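Local coordinates for four helix bundle protein (Bacteroides thetaiotaomicron VPI-5482, PDB 2RLD) that is of unknown function but binds calcium and belongs to the family of 23S rRNA-intervening sequence proteins, built as four-helix bundles, at residues I66-E80 with N101-I115. Numbering follows the deposited sequence. Where two conformers were deposited one is given.
Sequences INKLNIALKEANETE and NNDSTEINKLLISII
Turned about its CB-CG bond (chi2 144°), Glu80 swings its carboxylate across to Ser104, whose OG is set anti to the backbone N and donates to Glu80 OE2 at 2.8 Å. The hydroxyl meets that oxygen on its anti side, 24° out of the carboxylate plane. Glu80 thus fills a hole formed by Asn101, Ser104, Thr105 and Asn108, and the amide of Asn108 comes against the carboxylate from the opposite direction, its plane turned 45°. A water bridges Glu80 O and Asn101 OD1. Replacing Glu80 by an alanine is likely to leave the Ser104 hydroxyl without this acceptor and to open a gap beside the Asn108 amide.

Farther along, the interface turns apolar. Leu73 CD2 reaches Ile112 CG1 at 3.9 Å, while Leu111 sends CD1 over the Leu73 backbone, 3.7 Å from Leu73 N, and CD2 against Leu69. Ile115 is the knob at this end, lodged among Ile66, Leu69, Asn70 and Leu73, with its CG1 3.9 Å from Leu69 CB. Segments 66-80 and 101-115 run nearly antiparallel, their axes 9.5 Å apart at closest approach, and this knobs-into-holes packing joins helices 62-88 and 94-116 within the four-helix bundle. Phe18 of helix 7-32 covers Ser104 and Ile107, Ala56 of helix 38-57 packs on Leu69, and Arg54 of a second subunit lies against Asn77 and Glu80.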
ATOM      1  N   ILE C  66      11.738 -20.134  13.531  1.00 22.12           N
ATOM      2  CA  ILE C  66      12.306 -20.396  12.205  1.00 21.70           C
ATOM      3  C   ILE C  66      11.500 -19.683  11.128  1.00 22.94           C
ATOM      4  O   ILE C  66      12.074 -19.085  10.187  1.00 21.74           O
ATOM      5  CB  ILE C  66      12.377 -21.934  11.903  1.00 22.88           C
ATOM      6  CG1 ILE C  66      13.396 -22.617  12.816  1.00 23.58           C
ATOM      7  CG2 ILE C  66      12.770 -22.200  10.467  1.00 22.36           C
ATOM      8  CD1 ILE C  66      14.828 -22.139  12.644  1.00 25.70           C
ATOM      9  N   ASN C  67      10.180 -19.709  11.258  1.00 22.46           N
ATOM     10  CA  ASN C  67       9.323 -19.053  10.270  1.00 24.36           C
ATOM     11  C   ASN C  67       9.514 -17.532  10.197  1.00 23.35           C
ATOM     12  O   ASN C  67       9.573 -16.946   9.104  1.00 25.00           O
ATOM     13  CB  ASN C  67       7.852 -19.419  10.497  1.00 27.09           C
ATOM     14  CG  ASN C  67       7.506 -20.800   9.928  1.00 27.28           C
ATOM     15  OD1 ASN C  67       8.195 -21.784  10.198  1.00 43.80           O
ATOM     16  ND2 ASN C  67       6.451 -20.867   9.125  1.00 39.60           N
ATOM     17  N   LYS C  68       9.636 -16.892  11.352  1.00 22.80           N
ATOM     18  CA  LYS C  68       9.914 -15.461  11.374  1.00 22.03           C
ATOM     19  C   LYS C  68      11.299 -15.172  10.781  1.00 20.94           C
ATOM     20  O   LYS C  68      11.481 -14.174  10.068  1.00 20.19           O
ATOM     21  CB  LYS C  68       9.774 -14.902  12.794  1.00 22.84           C
ATOM     22  CG  LYS C  68       8.333 -14.934  13.298  1.00 25.79           C
ATOM     23  CD  LYS C  68       7.459 -13.978  12.520  1.00 31.67           C
ATOM     24  N   LEU C  69      12.271 -16.054  11.027  1.00 19.48           N
ATOM     25  CA  LEU C  69      13.585 -15.872  10.418  1.00 19.19           C
ATOM     26  C   LEU C  69      13.512 -16.029   8.900  1.00 18.53           C
ATOM     27  O   LEU C  69      14.241 -15.358   8.155  1.00 20.22           O
ATOM     28  CB  LEU C  69      14.603 -16.837  11.003  1.00 17.83           C
ATOM     29  CG  LEU C  69      15.029 -16.632  12.464  1.00 16.83           C
ATOM     30  CD1 LEU C  69      16.231 -17.514  12.767  1.00 19.59           C
ATOM     31  CD2 LEU C  69      15.336 -15.163  12.745  1.00 18.75           C
ATOM     32  N   ASN C  70      12.639 -16.913   8.431  1.00 19.18           N
ATOM     33  CA  ASN C  70      12.453 -17.086   6.996  1.00 18.08           C
ATOM     34  C   ASN C  70      11.855 -15.850   6.354  1.00 17.94           C
ATOM     35  O   ASN C  70      12.220 -15.507   5.222  1.00 17.45           O
ATOM     36  CB  ASN C  70      11.556 -18.283   6.710  1.00 19.87           C
ATOM     37  CG  ASN C  70      11.512 -18.642   5.218  1.00 27.17           C
ATOM     38  OD1 ASN C  70      10.478 -18.486   4.567  1.00 35.48           O
ATOM     39  ND2 ASN C  70      12.638 -19.138   4.680  1.00 31.41           N
ATOM     40  N   ILE C  71      10.947 -15.174   7.065  1.00 18.07           N
ATOM     41  CA  ILE C  71      10.444 -13.872   6.584  1.00 19.76           C
ATOM     42  C   ILE C  71      11.565 -12.813   6.574  1.00 18.72           C
ATOM     43  O   ILE C  71      11.675 -12.039   5.615  1.00 18.94           O
ATOM     44  CB  ILE C  71       9.261 -13.344   7.416  1.00 19.75           C
ATOM     45  CG1 ILE C  71       8.091 -14.333   7.411  1.00 24.21           C
ATOM     46  CG2 ILE C  71       8.766 -11.981   6.859  1.00 19.86           C
ATOM     47  CD1 ILE C  71       6.997 -13.960   8.420  1.00 23.97           C
ATOM     48  N   ALA C  72      12.433 -12.814   7.588  1.00 18.05           N
ATOM     49  CA  ALA C  72      13.627 -11.928   7.580  1.00 16.85           C
ATOM     50  C   ALA C  72      14.507 -12.192   6.351  1.00 16.45           C
ATOM     51  O   ALA C  72      14.971 -11.267   5.678  1.00 18.57           O
ATOM     52  CB  ALA C  72      14.454 -12.122   8.864  1.00 14.30           C
ATOM     53  N   LEU C  73      14.706 -13.477   6.047  1.00 16.95           N
ATOM     54  CA  LEU C  73      15.490 -13.850   4.877  1.00 16.62           C
ATOM     55  C   LEU C  73      14.850 -13.361   3.560  1.00 17.09           C
ATOM     56  O   LEU C  73      15.542 -12.951   2.619  1.00 15.16           O
ATOM     57  CB  LEU C  73      15.648 -15.364   4.840  1.00 18.58           C
ATOM     58  CG  LEU C  73      16.477 -15.922   3.695  1.00 18.39           C
ATOM     59  CD1 LEU C  73      17.844 -15.234   3.630  1.00 17.65           C
ATOM     60  CD2 LEU C  73      16.595 -17.433   3.869  1.00 18.63           C
ATOM     61  N   LYS C  74      13.526 -13.425   3.506  1.00 15.46           N
ATOM     62  CA  LYS C  74      12.780 -12.945   2.351  1.00 15.87           C
ATOM     63  C   LYS C  74      13.050 -11.476   2.140  1.00 16.14           C
ATOM     64  O   LYS C  74      13.284 -10.999   1.008  1.00 16.45           O
ATOM     65  CB  LYS C  74      11.292 -13.131   2.582  1.00 17.15           C
ATOM     66  CG  LYS C  74      10.406 -12.663   1.430  1.00 21.73           C
ATOM     67  CD  LYS C  74       8.940 -13.019   1.682  1.00 20.98           C
ATOM     68  CE  LYS C  74       8.285 -12.130   2.775  1.00 26.15           C
ATOM     69  NZ  LYS C  74       7.943 -10.784   2.217  1.00 28.23           N
ATOM     70  N   GLU C  75      12.977 -10.755   3.243  1.00 15.97           N
ATOM     71  CA  GLU C  75      13.175  -9.296   3.224  1.00 15.67           C
ATOM     72  C   GLU C  75      14.620  -8.944   2.826  1.00 17.40           C
ATOM     73  O   GLU C  75      14.860  -8.004   2.060  1.00 16.08           O
ATOM     74  CB  GLU C  75      12.786  -8.700   4.578  1.00 17.47           C
ATOM     75  CG  GLU C  75      11.302  -8.834   4.954  1.00 20.27           C
ATOM     76  CD  GLU C  75      10.340  -8.001   4.104  1.00 25.06           C
ATOM     77  OE1 GLU C  75      10.747  -7.371   3.106  1.00 24.46           O
ATOM     78  OE2 GLU C  75       9.145  -7.959   4.477  1.00 33.53           O
ATOM     79  N   ALA C  76      15.583  -9.719   3.303  1.00 17.30           N
ATOM     80  CA  ALA C  76      16.991  -9.569   2.886  1.00 16.29           C
ATOM     81  C   ALA C  76      17.139  -9.773   1.374  1.00 14.93           C
ATOM     82  O   ALA C  76      17.816  -8.988   0.695  1.00 15.55           O
ATOM     83  CB  ALA C  76      17.872 -10.551   3.650  1.00 15.35           C
ATOM     84  N   ASN C  77      16.474 -10.795   0.848  1.00 17.41           N
ATOM     85  CA  ASN C  77      16.539 -11.052  -0.575  0.50 14.51           C
ATOM     86  C   ASN C  77      15.867  -9.985  -1.399  1.00 15.66           C
ATOM     87  O   ASN C  77      16.420  -9.568  -2.428  1.00 17.61           O
ATOM     88  CB  ASN C  77      15.989 -12.420  -0.906  0.50 15.13           C
ATOM     89  CG  ASN C  77      17.032 -13.473  -0.760  0.50 13.17           C
ATOM     90  OD1 ASN C  77      17.862 -13.645  -1.657  0.50 16.26           O
ATOM     91  ND2 ASN C  77      17.037 -14.163   0.375  0.50 17.28           N
ATOM     92  N   GLU C  78      14.724  -9.484  -0.939  1.00 15.56           N
ATOM     93  CA  GLU C  78      14.084  -8.375  -1.675  1.00 13.58           C
ATOM     94  C   GLU C  78      14.978  -7.133  -1.675  1.00 16.22           C
ATOM     95  O   GLU C  78      15.119  -6.446  -2.698  1.00 16.65           O
ATOM     96  CB  GLU C  78      12.714  -8.046  -1.092  1.00 14.90           C
ATOM     97  CG  GLU C  78      11.985  -7.060  -1.992  1.00 15.14           C
ATOM     98  CD  GLU C  78      10.688  -6.534  -1.443  1.00 21.00           C
ATOM     99  OE1 GLU C  78      10.058  -7.225  -0.610  1.00 25.51           O
ATOM    100  OE2 GLU C  78      10.304  -5.420  -1.867  1.00 17.47           O
ATOM    101  N   THR C  79      15.598  -6.868  -0.542  1.00 15.41           N
ATOM    102  CA  THR C  79      16.490  -5.710  -0.397  1.00 15.08           C
ATOM    103  C   THR C  79      17.637  -5.839  -1.410  1.00 15.60           C
ATOM    104  O   THR C  79      18.022  -4.866  -2.042  1.00 15.68           O
ATOM    105  CB  THR C  79      17.042  -5.616   1.053  1.00 17.74           C
ATOM    106  OG1 THR C  79      15.956  -5.455   1.985  1.00 15.73           O
ATOM    107  CG2 THR C  79      18.020  -4.446   1.204  1.00 17.87           C
ATOM    108  N   GLU C  80      18.179  -7.042  -1.536  1.00 15.86           N
ATOM    109  CA  GLU C  80      19.271  -7.321  -2.497  1.00 13.46           C
ATOM    110  C   GLU C  80      18.820  -7.067  -3.942  1.00 15.41           C
ATOM    111  O   GLU C  80      19.579  -6.568  -4.762  1.00 16.06           O
ATOM    112  CB  GLU C  80      19.815  -8.731  -2.235  1.00 17.76           C
ATOM    113  CG  GLU C  80      20.664  -8.714  -0.939  1.00 20.85           C
ATOM    114  CD  GLU C  80      20.567  -9.959  -0.072  1.00 26.56           C
ATOM    115  OE1 GLU C  80      20.092 -11.005  -0.564  1.00 22.78           O
ATOM    116  OE2 GLU C  80      20.957  -9.866   1.121  1.00 25.68           O
ATOM    117  N   ASN C 101      25.535  -4.023   0.052  1.00 19.27           N
ATOM    118  CA  ASN C 101      25.166  -5.381  -0.340  1.00 17.76           C
ATOM    119  C   ASN C 101      25.941  -6.451   0.431  1.00 18.82           C
ATOM    120  O   ASN C 101      25.401  -7.507   0.735  1.00 19.28           O
ATOM    121  CB  ASN C 101      25.341  -5.583  -1.846  1.00 20.04           C
ATOM    122  CG  ASN C 101      24.766  -6.911  -2.319  1.00 19.73           C
ATOM    123  OD1 ASN C 101      23.555  -7.112  -2.295  1.00 25.82           O
ATOM    124  ND2 ASN C 101      25.633  -7.817  -2.741  1.00 30.01           N
ATOM    125  N   ASN C 102      27.201  -6.174   0.742  1.00 17.55           N
ATOM    126  CA  ASN C 102      28.008  -7.076   1.541  1.00 17.71           C
ATOM    127  C   ASN C 102      27.426  -7.222   2.941  1.00 18.80           C
ATOM    128  O   ASN C 102      27.410  -8.316   3.481  1.00 17.55           O
ATOM    129  CB  ASN C 102      29.449  -6.582   1.632  1.00 18.71           C
ATOM    130  CG  ASN C 102      30.236  -6.838   0.361  1.00 21.23           C
ATOM    131  OD1 ASN C 102      29.801  -7.600  -0.514  1.00 25.78           O
ATOM    132  ND2 ASN C 102      31.394  -6.190   0.243  1.00 22.27           N
ATOM    133  N   ASP C 103      26.930  -6.128   3.515  1.00 19.88           N
ATOM    134  CA  ASP C 103      26.271  -6.208   4.824  1.00 18.06           C
ATOM    135  C   ASP C 103      24.970  -7.031   4.734  1.00 18.59           C
ATOM    136  O   ASP C 103      24.624  -7.796   5.661  1.00 18.59           O
ATOM    137  CB  ASP C 103      25.992  -4.799   5.361  1.00 17.27           C
ATOM    138  CG  ASP C 103      27.244  -4.083   5.840  1.00 19.40           C
ATOM    139  OD1 ASP C 103      28.310  -4.715   5.875  1.00 19.83           O
ATOM    140  OD2 ASP C 103      27.151  -2.891   6.239  1.00 20.83           O
ATOM    141  N   SER C 104      24.234  -6.842   3.643  1.00 17.93           N
ATOM    142  CA  SER C 104      22.983  -7.582   3.408  1.00 17.89           C
ATOM    143  C   SER C 104      23.250  -9.065   3.313  1.00 20.50           C
ATOM    144  O   SER C 104      22.602  -9.883   3.978  1.00 22.50           O
ATOM    145  CB  SER C 104      22.269  -7.078   2.150  1.00 22.08           C
ATOM    146  OG  SER C 104      20.862  -7.298   2.248  1.00 24.98           O
ATOM    147  N   THR C 105      24.253  -9.425   2.525  1.00 20.96           N
ATOM    148  CA  THR C 105      24.486 -10.827   2.243  1.00 20.74           C
ATOM    149  C   THR C 105      25.090 -11.539   3.467  1.00 20.21           C
ATOM    150  O   THR C 105      24.880 -12.746   3.674  1.00 19.55           O
ATOM    151  CB  THR C 105      25.329 -10.999   0.962  1.00 22.25           C
ATOM    152  OG1 THR C 105      26.543 -10.269   1.088  1.00 26.42           O
ATOM    153  CG2 THR C 105      24.572 -10.464  -0.248  1.00 22.12           C
ATOM    154  N   GLU C 106      25.816 -10.792   4.297  1.00 21.52           N
ATOM    155  CA  GLU C 106      26.263 -11.316   5.593  1.00 21.74           C
ATOM    156  C   GLU C 106      25.065 -11.753   6.429  1.00 19.79           C
ATOM    157  O   GLU C 106      25.124 -12.764   7.104  1.00 22.00           O
ATOM    158  CB  GLU C 106      27.084 -10.261   6.342  1.00 22.07           C
ATOM    159  CG  GLU C 106      27.510 -10.654   7.737  1.00 25.32           C
ATOM    160  CD  GLU C 106      28.323  -9.563   8.438  1.00 28.43           C
ATOM    161  OE1 GLU C 106      28.087  -8.355   8.175  1.00 26.80           O
ATOM    162  OE2 GLU C 106      29.209  -9.919   9.248  1.00 34.02           O
ATOM    163  N   ILE C 107      23.982 -10.967   6.406  1.00 19.89           N
ATOM    164  CA  ILE C 107      22.764 -11.307   7.142  1.00 19.64           C
ATOM    165  C   ILE C 107      22.084 -12.544   6.553  1.00 19.76           C
ATOM    166  O   ILE C 107      21.625 -13.420   7.307  1.00 17.44           O
ATOM    167  CB  ILE C 107      21.790 -10.078   7.232  1.00 18.63           C
ATOM    168  CG1 ILE C 107      22.381  -9.011   8.156  1.00 20.64           C
ATOM    169  CG2 ILE C 107      20.377 -10.487   7.675  1.00 20.84           C
ATOM    170  CD1 ILE C 107      21.674  -7.682   8.079  1.00 19.98           C
ATOM    171  N   ASN C 108      22.032 -12.632   5.221  1.00 19.60           N
ATOM    172  CA  ASN C 108      21.540 -13.845   4.559  1.00 20.10           C
ATOM    173  C   ASN C 108      22.198 -15.112   5.115  1.00 20.43           C
ATOM    174  O   ASN C 108      21.537 -16.100   5.441  1.00 20.34           O
ATOM    175  CB  ASN C 108      21.844 -13.812   3.068  1.00 19.61           C
ATOM    176  CG  ASN C 108      20.920 -12.918   2.293  1.00 22.88           C
ATOM    177  OD1 ASN C 108      20.520 -11.867   2.766  1.00 26.97           O
ATOM    178  ND2 ASN C 108      20.580 -13.336   1.071  1.00 29.35           N
ATOM    179  N   LYS C 109      23.520 -15.057   5.200  1.00 20.40           N
ATOM    180  CA  LYS C 109      24.340 -16.215   5.547  1.00 21.97           C
ATOM    181  C   LYS C 109      24.015 -16.681   6.971  1.00 21.95           C
ATOM    182  O   LYS C 109      23.827 -17.876   7.227  1.00 21.97           O
ATOM    183  CB  LYS C 109      25.799 -15.801   5.431  1.00 23.26           C
ATOM    184  CG  LYS C 109      26.813 -16.879   5.723  1.00 24.31           C
ATOM    185  CD  LYS C 109      28.228 -16.316   5.655  1.00 28.75           C
ATOM    186  CE  LYS C 109      28.412 -15.134   6.594  1.00 30.41           C
ATOM    187  NZ  LYS C 109      29.742 -15.121   7.246  1.00 30.01           N
ATOM    188  N   LEU C 110      23.928 -15.725   7.892  1.00 20.63           N
ATOM    189  CA  LEU C 110      23.652 -16.047   9.285  1.00 21.02           C
ATOM    190  C   LEU C 110      22.221 -16.597   9.445  1.00 21.58           C
ATOM    191  O   LEU C 110      21.990 -17.608  10.148  1.00 19.57           O
ATOM    192  CB  LEU C 110      23.858 -14.797  10.144  1.00 21.79           C
ATOM    193  CG  LEU C 110      25.293 -14.247  10.138  1.00 23.54           C
ATOM    194  CD1 LEU C 110      25.393 -12.840  10.767  1.00 22.13           C
ATOM    195  CD2 LEU C 110      26.204 -15.236  10.846  1.00 25.18           C
ATOM    196  N   LEU C 111      21.260 -15.955   8.772  1.00 19.82           N
ATOM    197  CA  LEU C 111      19.877 -16.445   8.834  1.00 20.42           C
ATOM    198  C   LEU C 111      19.758 -17.868   8.304  1.00 19.80           C
ATOM    199  O   LEU C 111      19.092 -18.720   8.900  1.00 22.32           O
ATOM    200  CB  LEU C 111      18.928 -15.530   8.076  1.00 18.12           C
ATOM    201  CG  LEU C 111      18.747 -14.131   8.662  1.00 17.60           C
ATOM    202  CD1 LEU C 111      18.047 -13.258   7.626  1.00 20.47           C
ATOM    203  CD2 LEU C 111      17.953 -14.186   9.961  1.00 17.92           C
ATOM    204  N   ILE C 112      20.446 -18.149   7.207  1.00 21.92           N
ATOM    205  CA  ILE C 112      20.391 -19.486   6.627  1.00 21.38           C
ATOM    206  C   ILE C 112      20.995 -20.524   7.577  1.00 23.70           C
ATOM    207  O   ILE C 112      20.444 -21.634   7.743  1.00 24.04           O
ATOM    208  CB  ILE C 112      21.073 -19.533   5.247  1.00 21.16           C
ATOM    209  CG1 ILE C 112      20.229 -18.749   4.243  1.00 22.95           C
ATOM    210  CG2 ILE C 112      21.256 -21.005   4.787  1.00 21.38           C
ATOM    211  CD1 ILE C 112      20.978 -18.295   3.020  1.00 23.81           C
ATOM    212  N   SER C 113      22.103 -20.166   8.223  1.00 24.58           N
ATOM    213  CA  SER C 113      22.760 -21.059   9.173  0.50 25.92           C
ATOM    214  C   SER C 113      21.810 -21.427  10.306  1.00 25.29           C
ATOM    215  O   SER C 113      21.575 -22.597  10.588  1.00 23.38           O
ATOM    216  CB  SER C 113      24.017 -20.399   9.749  0.50 27.19           C
ATOM    217  OG  SER C 113      24.751 -21.315  10.540  0.50 27.48           O
ATOM    218  N   ILE C 114      21.255 -20.414  10.952  1.00 22.92           N
ATOM    219  CA  ILE C 114      20.301 -20.637  12.024  1.00 23.36           C
ATOM    220  C   ILE C 114      19.165 -21.544  11.512  1.00 24.33           C
ATOM    221  O   ILE C 114      18.891 -22.619  12.076  1.00 24.15           O
ATOM    222  CB  ILE C 114      19.735 -19.301  12.532  1.00 21.81           C
ATOM    223  CG1 ILE C 114      20.827 -18.488  13.239  1.00 22.61           C
ATOM    224  CG2 ILE C 114      18.560 -19.534  13.471  1.00 21.42           C
ATOM    225  CD1 ILE C 114      20.543 -17.014  13.302  1.00 23.14           C
ATOM    226  N   ILE C 115      18.544 -21.131  10.411  1.00 23.34           N
ATOM    227  CA  ILE C 115      17.391 -21.842   9.858  1.00 24.57           C
ATOM    228  C   ILE C 115      17.725 -23.297   9.552  1.00 27.84           C
ATOM    229  O   ILE C 115      16.936 -24.199   9.857  1.00 28.86           O
ATOM    230  CB  ILE C 115      16.854 -21.152   8.594  1.00 24.96           C
ATOM    231  CG1 ILE C 115      16.234 -19.798   8.975  1.00 23.79           C
ATOM    232  CG2 ILE C 115      15.808 -22.051   7.894  1.00 23.89           C
ATOM    233  CD1 ILE C 115      16.154 -18.795   7.840  1.00 22.53           C
TER
HETATM  234  O   HOH W   1      22.277  -7.271  -4.656  1.00 23.81           O